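Local coordinates for uncharacterized protein DUF1234 (Pectobacterium atrosepticum SCRI1043, PDB 3BDV) that is of uncharacterised function but is probably a serine hydrolase of the alpha/beta-hydrolase fold, crystallised with calcium ions, at residues 30-42 with 164-177. Residues are numbered along the deposited sequence; the frame is centred on the assembly and turned at random.
Sequences DDEHWQSHWERRF and INAEAGFGPWEYGL
W34 and W38 each donate an indole N-H to a backbone carbonyl of segment 164-177. W34 NE1 reaches I164 O at 2.9 Å, and W38 NE1 reaches P172 O at 3.0 Å. Each oxygen lies in its indole plane, yet each N-H arrives from above the carbonyl plane. W173 turns its edge to one face of W34 in a T-shaped stack, planes at 71°. H33 CE1 and Q35 CG lie over the opposite face, toward its rim. L177 CD2 sits over the five-membered ring of W38, 3.4 Å from CE2, a CH-pi contact. The backbones are joined where G171 N donates to E32 O (2.8 Å) and W34 N to F170 O. The peptide bond before G171 is cis. In this alpha/beta-hydrolase fold the contact joins helix 34-41 and the turn before it to the loop and first turn of helix 174-185, and the tryptophans rest on V105, I79 and M103 of the parallel sheet. H37 lays a ring face on G171 and P172, while its NE2 donates to E32 OE1 (2.8 Å). R41 runs extended from CG to NE, and NH1 and NH2 both donate to E174 OE2 in an end-on salt bridge, NH1 at 3.0 Å. T4 also bonds that oxygen, and D8 pairs with R41 NE.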
ATOM      1  N   ASP A  30     -11.915  -6.721   3.724  1.00 23.42           N
ATOM      2  CA  ASP A  30     -12.846  -7.828   3.645  1.00 26.86           C
ATOM      3  C   ASP A  30     -12.578  -8.730   2.421  1.00 27.79           C
ATOM      4  O   ASP A  30     -11.660  -8.510   1.629  1.00 27.04           O
ATOM      5  CB  ASP A  30     -14.289  -7.297   3.685  1.00 26.75           C
ATOM      6  CG  ASP A  30     -14.649  -6.443   2.463  1.00 32.60           C
ATOM      7  OD1 ASP A  30     -13.939  -6.515   1.458  1.00 43.62           O
ATOM      8  OD2 ASP A  30     -15.656  -5.703   2.509  1.00 41.61           O
ATOM      9  N   ASP A  31     -13.376  -9.770   2.284  1.00 25.78           N
ATOM     10  CA  ASP A  31     -13.082 -10.802   1.308  1.00 27.41           C
ATOM     11  C   ASP A  31     -13.063 -10.331  -0.124  1.00 24.37           C
ATOM     12  O   ASP A  31     -12.331 -10.898  -0.927  1.00 25.83           O
ATOM     13  CB  ASP A  31     -14.043 -11.984   1.452  1.00 29.49           C
ATOM     14  CG  ASP A  31     -13.558 -12.992   2.467  1.00 40.33           C
ATOM     15  OD1 ASP A  31     -12.335 -13.012   2.739  1.00 46.90           O
ATOM     16  OD2 ASP A  31     -14.383 -13.771   2.995  1.00 48.45           O
ATOM     17  N   GLU A  32     -13.849  -9.307  -0.445  1.00 23.58           N
ATOM     18  CA  GLU A  32     -13.936  -8.803  -1.818  1.00 21.57           C
ATOM     19  C   GLU A  32     -13.047  -7.620  -2.111  1.00 20.79           C
ATOM     20  O   GLU A  32     -13.034  -7.126  -3.227  1.00 23.40           O
ATOM     21  CB  GLU A  32     -15.363  -8.469  -2.184  1.00 22.34           C
ATOM     22  CG  GLU A  32     -16.169  -9.726  -2.681  1.00 33.72           C
ATOM     23  CD  GLU A  32     -15.499 -10.469  -3.876  1.00 43.07           C
ATOM     24  OE1 GLU A  32     -15.071  -9.826  -4.879  1.00 44.06           O
ATOM     25  OE2 GLU A  32     -15.400 -11.719  -3.797  1.00 53.18           O
ATOM     26  N   HIS A  33     -12.319  -7.170  -1.094  1.00 21.37           N
ATOM     27  CA  HIS A  33     -11.370  -6.082  -1.218  1.00 20.92           C
ATOM     28  C   HIS A  33     -10.166  -6.562  -2.021  1.00 21.75           C
ATOM     29  O   HIS A  33      -9.760  -7.726  -1.927  1.00 21.57           O
ATOM     30  CB  HIS A  33     -10.943  -5.673   0.197  1.00 22.44           C
ATOM     31  CG  HIS A  33     -10.168  -4.406   0.287  1.00 24.25           C
ATOM     32  ND1 HIS A  33      -8.807  -4.336   0.042  1.00 19.74           N
ATOM     33  CD2 HIS A  33     -10.530  -3.187   0.745  1.00 25.80           C
ATOM     34  CE1 HIS A  33      -8.394  -3.104   0.277  1.00 21.11           C
ATOM     35  NE2 HIS A  33      -9.420  -2.387   0.699  1.00 21.17           N
ATOM     36  N   TRP A  34      -9.626  -5.667  -2.836  1.00 21.79           N
ATOM     37  CA  TRP A  34      -8.447  -5.960  -3.648  1.00 19.93           C
ATOM     38  C   TRP A  34      -7.295  -6.581  -2.887  1.00 18.53           C
ATOM     39  O   TRP A  34      -6.625  -7.444  -3.409  1.00 20.05           O
ATOM     40  CB  TRP A  34      -7.964  -4.720  -4.428  1.00 19.85           C
ATOM     41  CG  TRP A  34      -7.615  -3.513  -3.605  1.00 19.75           C
ATOM     42  CD1 TRP A  34      -8.472  -2.505  -3.218  1.00 21.98           C
ATOM     43  CD2 TRP A  34      -6.314  -3.109  -3.164  1.00 16.49           C
ATOM     44  NE1 TRP A  34      -7.815  -1.568  -2.495  1.00 23.79           N
ATOM     45  CE2 TRP A  34      -6.487  -1.915  -2.421  1.00 20.68           C
ATOM     46  CE3 TRP A  34      -5.038  -3.692  -3.222  1.00 20.96           C
ATOM     47  CZ2 TRP A  34      -5.426  -1.269  -1.802  1.00 18.76           C
ATOM     48  CZ3 TRP A  34      -3.995  -3.047  -2.595  1.00 16.53           C
ATOM     49  CH2 TRP A  34      -4.208  -1.829  -1.916  1.00 21.04           C
ATOM     50  N   GLN A  35      -7.014  -6.146  -1.674  1.00 20.50           N
ATOM     51  CA  GLN A  35      -5.919  -6.776  -0.930  1.00 19.75           C
ATOM     52  C   GLN A  35      -6.193  -8.267  -0.669  1.00 19.58           C
ATOM     53  O   GLN A  35      -5.272  -9.092  -0.711  1.00 20.14           O
ATOM     54  CB  GLN A  35      -5.665  -6.033   0.367  1.00 21.87           C
ATOM     55  CG  GLN A  35      -4.944  -4.716   0.155  1.00 21.68           C
ATOM     56  CD  GLN A  35      -4.750  -3.951   1.449  1.00 22.33           C
ATOM     57  OE1 GLN A  35      -5.633  -3.961   2.294  1.00 25.75           O
ATOM     58  NE2 GLN A  35      -3.612  -3.284   1.608  1.00 16.71           N
ATOM     59  N   SER A  36      -7.472  -8.606  -0.499  1.00 21.74           N
ATOM     60  CA  SER A  36      -7.873  -9.990  -0.329  1.00 18.96           C
ATOM     61  C   SER A  36      -7.853 -10.759  -1.659  1.00 19.02           C
ATOM     62  O   SER A  36      -7.459 -11.932  -1.694  1.00 20.33           O
ATOM     63  CB  SER A  36      -9.230 -10.094   0.399  1.00 22.11           C
ATOM     64  OG  SER A  36      -9.143  -9.563   1.740  1.00 20.33           O
ATOM     65  N   HIS A  37      -8.315 -10.154  -2.749  1.00 19.64           N
ATOM     66  CA  HIS A  37      -8.116 -10.764  -4.054  1.00 18.51           C
ATOM     67  C   HIS A  37      -6.650 -11.086  -4.251  1.00 20.39           C
ATOM     68  O   HIS A  37      -6.283 -12.197  -4.667  1.00 20.81           O
ATOM     69  CB  HIS A  37      -8.616  -9.842  -5.169  1.00 19.67           C
ATOM     70  CG  HIS A  37     -10.099  -9.902  -5.348  1.00 17.57           C
ATOM     71  ND1 HIS A  37     -10.708 -10.682  -6.306  1.00 24.36           N
ATOM     72  CD2 HIS A  37     -11.098  -9.259  -4.688  1.00 21.02           C
ATOM     73  CE1 HIS A  37     -12.018 -10.527  -6.225  1.00 21.10           C
ATOM     74  NE2 HIS A  37     -12.288  -9.676  -5.248  1.00 19.45           N
ATOM     75  N   TRP A  38      -5.803 -10.134  -3.936  1.00 20.17           N
ATOM     76  CA  TRP A  38      -4.360 -10.310  -4.196  1.00 19.41           C
ATOM     77  C   TRP A  38      -3.720 -11.394  -3.328  1.00 20.28           C
ATOM     78  O   TRP A  38      -2.891 -12.187  -3.800  1.00 20.09           O
ATOM     79  CB  TRP A  38      -3.621  -8.975  -4.076  1.00 19.18           C
ATOM     80  CG  TRP A  38      -4.021  -7.981  -5.125  1.00 17.21           C
ATOM     81  CD1 TRP A  38      -5.038  -8.108  -6.068  1.00 18.38           C
ATOM     82  CD2 TRP A  38      -3.485  -6.675  -5.298  1.00 15.96           C
ATOM     83  NE1 TRP A  38      -5.094  -6.984  -6.826  1.00 21.00           N
ATOM     84  CE2 TRP A  38      -4.182  -6.072  -6.364  1.00 17.84           C
ATOM     85  CE3 TRP A  38      -2.470  -5.963  -4.673  1.00 20.60           C
ATOM     86  CZ2 TRP A  38      -3.878  -4.798  -6.813  1.00 20.26           C
ATOM     87  CZ3 TRP A  38      -2.178  -4.706  -5.119  1.00 18.35           C
ATOM     88  CH2 TRP A  38      -2.868  -4.144  -6.188  1.00 19.03           C
ATOM     89  N   GLU A  39      -4.156 -11.459  -2.086  1.00 19.40           N
ATOM     90  CA  GLU A  39      -3.705 -12.500  -1.168  1.00 21.36           C
ATOM     91  C   GLU A  39      -4.081 -13.881  -1.670  1.00 20.02           C
ATOM     92  O   GLU A  39      -3.272 -14.784  -1.619  1.00 21.55           O
ATOM     93  CB  GLU A  39      -4.308 -12.259   0.188  1.00 20.76           C
ATOM     94  CG  GLU A  39      -3.738 -13.137   1.251  1.00 26.68           C
ATOM     95  CD  GLU A  39      -4.380 -12.884   2.584  1.00 29.19           C
ATOM     96  OE1 GLU A  39      -5.558 -12.393   2.637  1.00 22.03           O
ATOM     97  OE2 GLU A  39      -3.695 -13.209   3.570  1.00 31.55           O
ATOM     98  N   ARG A  40      -5.324 -14.061  -2.116  1.00 23.39           N
ATOM     99  CA  ARG A  40      -5.735 -15.334  -2.721  1.00 22.31           C
ATOM    100  C   ARG A  40      -4.968 -15.644  -4.018  1.00 22.84           C
ATOM    101  O   ARG A  40      -4.628 -16.793  -4.291  1.00 21.88           O
ATOM    102  CB  ARG A  40      -7.239 -15.373  -3.034  1.00 21.37           C
ATOM    103  CG  ARG A  40      -8.154 -15.327  -1.836  1.00 19.18           C
ATOM    104  CD  ARG A  40      -9.589 -15.629  -2.226  1.00 21.42           C
ATOM    105  NE  ARG A  40     -10.218 -14.534  -2.983  1.00 26.22           N
ATOM    106  CZ  ARG A  40     -10.740 -13.439  -2.423  1.00 23.26           C
ATOM    107  NH1 ARG A  40     -10.727 -13.256  -1.109  1.00 24.25           N
ATOM    108  NH2 ARG A  40     -11.312 -12.548  -3.189  1.00 22.71           N
ATOM    109  N   ARG A  41      -4.718 -14.619  -4.830  1.00 22.14           N
ATOM    110  CA  ARG A  41      -4.027 -14.813  -6.106  1.00 19.79           C
ATOM    111  C   ARG A  41      -2.524 -15.155  -5.966  1.00 21.81           C
ATOM    112  O   ARG A  41      -1.979 -15.956  -6.764  1.00 20.54           O
ATOM    113  CB  ARG A  41      -4.259 -13.561  -6.960  1.00 19.64           C
ATOM    114  CG  ARG A  41      -3.811 -13.667  -8.354  1.00 22.56           C
ATOM    115  CD  ARG A  41      -4.221 -12.465  -9.097  1.00 22.56           C
ATOM    116  NE  ARG A  41      -3.749 -12.472 -10.481  1.00 25.20           N
ATOM    117  CZ  ARG A  41      -4.334 -11.804 -11.466  1.00 28.54           C
ATOM    118  NH1 ARG A  41      -5.444 -11.127 -11.245  1.00 23.02           N
ATOM    119  NH2 ARG A  41      -3.830 -11.839 -12.686  1.00 28.37           N
ATOM    120  N   PHE A  42      -1.897 -14.639  -4.900  1.00 20.40           N
ATOM    121  CA  PHE A  42      -0.465 -14.754  -4.639  1.00 21.14           C
ATOM    122  C   PHE A  42      -0.267 -15.194  -3.180  1.00 22.18           C
ATOM    123  O   PHE A  42      -0.004 -14.377  -2.283  1.00 21.13           O
ATOM    124  CB  PHE A  42       0.220 -13.414  -4.886  1.00 21.06           C
ATOM    125  CG  PHE A  42       0.056 -12.914  -6.294  1.00 22.69           C
ATOM    126  CD1 PHE A  42       0.723 -13.514  -7.338  1.00 23.83           C
ATOM    127  CD2 PHE A  42      -0.824 -11.906  -6.577  1.00 24.52           C
ATOM    128  CE1 PHE A  42       0.537 -13.094  -8.662  1.00 23.07           C
ATOM    129  CE2 PHE A  42      -1.006 -11.467  -7.884  1.00 24.54           C
ATOM    130  CZ  PHE A  42      -0.344 -12.077  -8.928  1.00 22.52           C
ATOM    131  N   ILE A 164     -11.620   3.133  -3.188  1.00 20.14           N
ATOM    132  CA  ILE A 164     -10.791   2.074  -3.781  1.00 21.91           C
ATOM    133  C   ILE A 164     -10.903   0.839  -2.874  1.00 22.04           C
ATOM    134  O   ILE A 164      -9.954   0.395  -2.259  1.00 17.96           O
ATOM    135  CB  ILE A 164      -9.284   2.509  -4.062  1.00 18.63           C
ATOM    136  CG1 ILE A 164      -9.183   3.914  -4.674  1.00 21.00           C
ATOM    137  CG2 ILE A 164      -8.616   1.493  -5.050  1.00 18.73           C
ATOM    138  CD1 ILE A 164      -7.770   4.335  -5.042  1.00 19.20           C
ATOM    139  N   ASN A 165     -12.119   0.347  -2.763  1.00 22.55           N
ATOM    140  CA  ASN A 165     -12.450  -0.768  -1.905  1.00 19.83           C
ATOM    141  C   ASN A 165     -13.489  -1.621  -2.683  1.00 22.09           C
ATOM    142  O   ASN A 165     -13.782  -1.321  -3.838  1.00 22.23           O
ATOM    143  CB  ASN A 165     -12.971  -0.289  -0.571  1.00 22.08           C
ATOM    144  CG  ASN A 165     -14.229   0.594  -0.669  1.00 24.67           C
ATOM    145  OD1 ASN A 165     -14.788   0.800  -1.757  1.00 21.39           O
ATOM    146  ND2 ASN A 165     -14.668   1.124   0.493  1.00 25.41           N
ATOM    147  N   ALA A 166     -13.976  -2.690  -2.057  1.00 21.68           N
ATOM    148  CA  ALA A 166     -14.869  -3.634  -2.721  1.00 21.56           C
ATOM    149  C   ALA A 166     -16.111  -2.953  -3.211  1.00 22.72           C
ATOM    150  O   ALA A 166     -16.583  -3.250  -4.299  1.00 24.16           O
ATOM    151  CB  ALA A 166     -15.244  -4.747  -1.771  1.00 21.91           C
ATOM    152  N   GLU A 167     -16.641  -2.057  -2.384  1.00 22.97           N
ATOM    153  CA  GLU A 167     -17.913  -1.393  -2.656  1.00 25.34           C
ATOM    154  C   GLU A 167     -17.785  -0.582  -3.937  1.00 23.98           C
ATOM    155  O   GLU A 167     -18.758  -0.426  -4.631  1.00 21.48           O
ATOM    156  CB  GLU A 167     -18.327  -0.501  -1.480  1.00 24.94           C
ATOM    157  CG  GLU A 167     -18.606  -1.288  -0.151  1.00 32.02           C
ATOM    158  CD  GLU A 167     -17.356  -1.487   0.766  1.00 41.92           C
ATOM    159  OE1 GLU A 167     -16.271  -1.903   0.310  1.00 29.48           O
ATOM    160  OE2 GLU A 167     -17.466  -1.222   1.982  1.00 51.41           O
ATOM    161  N   ALA A 168     -16.567  -0.111  -4.236  1.00 22.74           N
ATOM    162  CA  ALA A 168     -16.229   0.592  -5.494  1.00 20.40           C
ATOM    163  C   ALA A 168     -15.827  -0.315  -6.681  1.00 25.15           C
ATOM    164  O   ALA A 168     -15.521   0.161  -7.805  1.00 25.91           O
ATOM    165  CB  ALA A 168     -15.116   1.633  -5.213  1.00 20.90           C
ATOM    166  N   GLY A 169     -15.805  -1.630  -6.477  1.00 22.27           N
ATOM    167  CA  GLY A 169     -15.408  -2.518  -7.553  1.00 23.29           C
ATOM    168  C   GLY A 169     -13.963  -2.975  -7.525  1.00 24.95           C
ATOM    169  O   GLY A 169     -13.490  -3.485  -8.513  1.00 28.11           O
ATOM    170  N   PHE A 170     -13.286  -2.797  -6.401  1.00 22.91           N
ATOM    171  CA  PHE A 170     -11.888  -3.204  -6.247  1.00 22.45           C
ATOM    172  C   PHE A 170     -11.845  -4.141  -5.047  1.00 23.29           C
ATOM    173  O   PHE A 170     -11.609  -3.693  -3.926  1.00 22.86           O
ATOM    174  CB  PHE A 170     -10.998  -2.006  -5.965  1.00 24.51           C
ATOM    175  CG  PHE A 170     -11.107  -0.908  -6.966  1.00 20.09           C
ATOM    176  CD1 PHE A 170     -12.083   0.064  -6.833  1.00 22.48           C
ATOM    177  CD2 PHE A 170     -10.239  -0.825  -8.010  1.00 26.75           C
ATOM    178  CE1 PHE A 170     -12.212   1.062  -7.752  1.00 21.32           C
ATOM    179  CE2 PHE A 170     -10.356   0.189  -8.949  1.00 28.46           C
ATOM    180  CZ  PHE A 170     -11.340   1.125  -8.815  1.00 24.05           C
ATOM    181  N   GLY A 171     -12.085  -5.436  -5.257  1.00 23.17           N
ATOM    182  CA  GLY A 171     -12.169  -6.067  -6.567  1.00 23.91           C
ATOM    183  C   GLY A 171     -10.819  -6.578  -6.993  1.00 22.50           C
ATOM    184  O   GLY A 171      -9.811  -6.290  -6.362  1.00 24.14           O
ATOM    185  N   PRO A 172     -10.781  -7.333  -8.087  1.00 20.44           N
ATOM    186  CA  PRO A 172      -9.515  -7.895  -8.504  1.00 20.22           C
ATOM    187  C   PRO A 172      -8.458  -6.877  -8.854  1.00 19.82           C
ATOM    188  O   PRO A 172      -7.327  -7.195  -8.755  1.00 22.07           O
ATOM    189  CB  PRO A 172      -9.856  -8.699  -9.760  1.00 22.00           C
ATOM    190  CG  PRO A 172     -11.242  -8.613  -9.920  1.00 21.86           C
ATOM    191  CD  PRO A 172     -11.883  -7.718  -8.985  1.00 21.03           C
ATOM    192  N   TRP A 173      -8.864  -5.717  -9.357  1.00 21.39           N
ATOM    193  CA  TRP A 173      -7.956  -4.622  -9.701  1.00 20.33           C
ATOM    194  C   TRP A 173      -6.661  -5.035 -10.391  1.00 21.72           C
ATOM    195  O   TRP A 173      -5.547  -4.858  -9.860  1.00 20.07           O
ATOM    196  CB  TRP A 173      -7.659  -3.767  -8.454  1.00 19.86           C
ATOM    197  CG  TRP A 173      -7.157  -2.354  -8.777  1.00 18.93           C
ATOM    198  CD1 TRP A 173      -7.431  -1.588  -9.880  1.00 22.16           C
ATOM    199  CD2 TRP A 173      -6.280  -1.567  -7.954  1.00 18.40           C
ATOM    200  NE1 TRP A 173      -6.801  -0.371  -9.776  1.00 18.74           N
ATOM    201  CE2 TRP A 173      -6.071  -0.346  -8.620  1.00 19.94           C
ATOM    202  CE3 TRP A 173      -5.681  -1.771  -6.707  1.00 25.83           C
ATOM    203  CZ2 TRP A 173      -5.276   0.658  -8.092  1.00 18.53           C
ATOM    204  CZ3 TRP A 173      -4.849  -0.808  -6.195  1.00 20.97           C
ATOM    205  CH2 TRP A 173      -4.664   0.405  -6.874  1.00 22.54           C
ATOM    206  N   GLU A 174      -6.825  -5.544 -11.603  1.00 23.65           N
ATOM    207  CA  GLU A 174      -5.689  -5.908 -12.418  1.00 25.46           C
ATOM    208  C   GLU A 174      -4.803  -4.704 -12.723  1.00 23.11           C
ATOM    209  O   GLU A 174      -3.570  -4.868 -12.828  1.00 21.53           O
ATOM    210  CB  GLU A 174      -6.161  -6.588 -13.692  1.00 28.12           C
ATOM    211  CG  GLU A 174      -6.728  -7.951 -13.420  1.00 34.60           C
ATOM    212  CD  GLU A 174      -6.062  -9.046 -14.205  1.00 40.76           C
ATOM    213  OE1 GLU A 174      -5.264  -8.753 -15.115  1.00 56.32           O
ATOM    214  OE2 GLU A 174      -6.334 -10.216 -13.911  1.00 41.47           O
ATOM    215  N   TYR A 175      -5.387  -3.506 -12.856  1.00 22.74           N
ATOM    216  CA  TYR A 175      -4.567  -2.317 -13.136  1.00 23.98           C
ATOM    217  C   TYR A 175      -3.579  -2.058 -12.000  1.00 21.85           C
ATOM    218  O   TYR A 175      -2.410  -1.733 -12.261  1.00 20.57           O
ATOM    219  CB  TYR A 175      -5.398  -1.037 -13.431  1.00 24.72           C
ATOM    220  CG  TYR A 175      -4.488   0.096 -13.891  1.00 27.97           C
ATOM    221  CD1 TYR A 175      -3.940   0.094 -15.170  1.00 30.75           C
ATOM    222  CD2 TYR A 175      -4.151   1.134 -13.036  1.00 24.70           C
ATOM    223  CE1 TYR A 175      -3.089   1.106 -15.585  1.00 31.87           C
ATOM    224  CE2 TYR A 175      -3.307   2.154 -13.453  1.00 23.31           C
ATOM    225  CZ  TYR A 175      -2.769   2.121 -14.713  1.00 26.28           C
ATOM    226  OH  TYR A 175      -1.878   3.113 -15.093  1.00 29.97           O
ATOM    227  N   GLY A 176      -4.013  -2.209 -10.748  1.00 21.85           N
ATOM    228  CA  GLY A 176      -3.080  -2.099  -9.630  1.00 21.04           C
ATOM    229  C   GLY A 176      -1.953  -3.131  -9.661  1.00 21.27           C
ATOM    230  O   GLY A 176      -0.774  -2.830  -9.387  1.00 21.49           O
ATOM    231  N   LEU A 177      -2.296  -4.373  -9.971  1.00 19.29           N
ATOM    232  CA  LEU A 177      -1.297  -5.411 -10.149  1.00 20.40           C
ATOM    233  C   LEU A 177      -0.330  -5.113 -11.271  1.00 19.55           C
ATOM    234  O   LEU A 177       0.875  -5.332 -11.137  1.00 19.12           O
ATOM    235  CB  LEU A 177      -1.993  -6.746 -10.409  1.00 22.20           C
ATOM    236  CG  LEU A 177      -2.711  -7.386  -9.234  1.00 18.92           C
ATOM    237  CD1 LEU A 177      -3.389  -8.650  -9.748  1.00 18.65           C
ATOM    238  CD2 LEU A 177      -1.730  -7.689  -8.028  1.00 20.56           C
TER
HETATM  239  O   HOH W   1     -13.958  -3.245   0.839  1.00 28.77           O
HETATM  240  O   HOH W   2      -6.734 -10.085  -8.684  1.00 21.16           O